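PDB 6COJ: probable CoA-transferase alpha subunit from Rhodococcus jostii, which binds a coenzyme A thioester with a bicyclic acyl group and probably acts on such thioesters as part of a CoA-transferase-family enzyme. Local coordinates for residues Leu235-Arg239 against Met240-Gly244. The protein carries 1 engineered substitution. Residues are numbered along the deposited sequence; the frame is centred on the assembly and turned at random.
Sequences LILNR and MMVDG
Asn238 engages Met240 and Met241 through both its backbone and its side chain. Its carbonyl O accepts Met241 N at 3.0 Å; this donor lies above the carbonyl plane, 47° out of it. The side-chain OD1 takes Met240 N, also at 3.0 Å, tilted 16° from the amide plane, although the N-H points at it imperfectly. Asn238 CG sits between the backbone N and the carbonyl carbon (chi1 65°), which folds the amide back over the turn and brings OD1 within 3.4 Å of Met241 CG. The Met241 sulfur meets Asn238 N in a weak, nearly straight N-H...S contact of 3.6 Å. The Met241 chain bends about its CG-SD bond, laying CE against Leu237 CD2 at 3.8 Å, while the other methyl, Leu237 CD1, meets Val242 CG2 at 3.7 Å. With an alanine at Asn238, Met240 N would probably lose its side-chain acceptor and Met241 CG the amide it packs against. Arg239 extends instead to an acidic side chain and backbone of another protein chain. The backbone angles of Arg239 and Met240 define a type I beta turn, overlaid by an Asx turn, linking strand 235-237 to strand 244-247 of the Rossmann-like parallel sheet.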
loop_
_atom_site.group_PDB
_atom_site.type_symbol
_atom_site.label_atom_id
_atom_site.label_comp_id
_atom_site.label_asym_id
_atom_site.label_seq_id
_atom_site.Cartn_x
_atom_site.Cartn_y
_atom_site.Cartn_z
ATOM N N LEU A 235 1.310 -0.357 -14.468
ATOM C CA LEU A 235 2.403 -1.319 -14.620
ATOM C C LEU A 235 2.663 -1.965 -13.264
ATOM O O LEU A 235 3.581 -1.589 -12.528
ATOM C CB LEU A 235 3.653 -0.635 -15.167
ATOM C CG LEU A 235 3.518 0.067 -16.523
ATOM C CD1 LEU A 235 4.730 0.927 -16.832
ATOM C CD2 LEU A 235 3.307 -0.973 -17.619
ATOM N N ILE A 236 1.818 -2.939 -12.923
ATOM C CA ILE A 236 1.842 -3.482 -11.567
ATOM C C ILE A 236 2.853 -4.605 -11.361
ATOM O O ILE A 236 3.208 -4.890 -10.211
ATOM C CB ILE A 236 0.455 -3.856 -11.011
ATOM C CG1 ILE A 236 -0.165 -5.016 -11.798
ATOM C CG2 ILE A 236 -0.469 -2.613 -10.965
ATOM C CD1 ILE A 236 -1.422 -5.584 -11.124
ATOM N N LEU A 237 3.320 -5.260 -12.420
ATOM C CA LEU A 237 4.384 -6.247 -12.285
ATOM C C LEU A 237 5.635 -5.753 -12.995
ATOM O O LEU A 237 5.564 -5.275 -14.135
ATOM C CB LEU A 237 3.982 -7.599 -12.875
ATOM C CG LEU A 237 2.688 -8.250 -12.365
ATOM C CD1 LEU A 237 2.547 -9.675 -12.897
ATOM C CD2 LEU A 237 2.606 -8.268 -10.857
ATOM N N ASN A 238 6.773 -5.885 -12.326
ATOM C CA ASN A 238 8.077 -5.667 -12.931
ATOM C C ASN A 238 8.794 -7.014 -13.060
ATOM O O ASN A 238 8.273 -8.054 -12.649
ATOM C CB ASN A 238 8.865 -4.594 -12.159
ATOM C CG ASN A 238 9.213 -5.015 -10.740
ATOM O OD1 ASN A 238 9.640 -6.146 -10.502
ATOM N ND2 ASN A 238 9.016 -4.112 -9.793
ATOM N N ARG A 239 10.000 -6.995 -13.633
ATOM C CA ARG A 239 10.650 -8.259 -13.980
ATOM C C ARG A 239 11.024 -9.085 -12.758
ATOM O O ARG A 239 11.157 -10.307 -12.881
ATOM C CB ARG A 239 11.887 -8.021 -14.853
ATOM C CG ARG A 239 11.576 -7.568 -16.261
ATOM C CD ARG A 239 12.846 -7.478 -17.121
ATOM N NE ARG A 239 13.691 -6.339 -16.747
ATOM C CZ ARG A 239 14.854 -6.433 -16.111
ATOM N NH1 ARG A 239 15.342 -7.619 -15.759
ATOM N NH2 ARG A 239 15.530 -5.325 -15.822
ATOM N N MET A 240 11.196 -8.460 -11.589
ATOM C CA MET A 240 11.541 -9.188 -10.370
ATOM C C MET A 240 10.359 -9.899 -9.759
ATOM O O MET A 240 10.511 -10.509 -8.691
ATOM C CB MET A 240 12.032 -8.232 -9.291
ATOM C CG MET A 240 13.072 -7.303 -9.737
ATOM S SD MET A 240 13.817 -6.514 -8.335
ATOM C CE MET A 240 12.611 -5.280 -7.906
ATOM N N MET A 241 9.181 -9.785 -10.360
ATOM C CA MET A 241 7.966 -10.340 -9.784
ATOM C C MET A 241 7.385 -11.494 -10.582
ATOM O O MET A 241 6.314 -11.996 -10.215
ATOM C CB MET A 241 6.916 -9.236 -9.643
ATOM C CG MET A 241 7.385 -8.088 -8.764
ATOM S SD MET A 241 6.357 -6.603 -8.852
ATOM C CE MET A 241 4.874 -7.144 -8.007
ATOM N N VAL A 242 8.050 -11.930 -11.656
ATOM C CA VAL A 242 7.487 -12.889 -12.600
ATOM C C VAL A 242 8.564 -13.874 -13.021
ATOM O O VAL A 242 9.695 -13.486 -13.330
ATOM C CB VAL A 242 6.936 -12.159 -13.842
ATOM C CG1 VAL A 242 6.484 -13.171 -14.904
ATOM C CG2 VAL A 242 5.804 -11.231 -13.453
ATOM N N ASP A 243 8.202 -15.154 -13.076
ATOM C CA ASP A 243 9.115 -16.167 -13.586
ATOM C C ASP A 243 8.711 -16.745 -14.930
ATOM O O ASP A 243 9.590 -17.134 -15.700
ATOM C CB ASP A 243 9.311 -17.285 -12.560
ATOM C CG ASP A 243 9.785 -16.743 -11.235
ATOM O OD1 ASP A 243 10.916 -16.216 -11.171
ATOM O OD2 ASP A 243 9.007 -16.793 -10.269
ATOM N N GLY A 244 7.425 -16.793 -15.237
ATOM C CA GLY A 244 6.982 -17.244 -16.543
ATOM C C GLY A 244 5.813 -16.416 -17.022
ATOM O O GLY A 244 4.966 -15.982 -16.233
#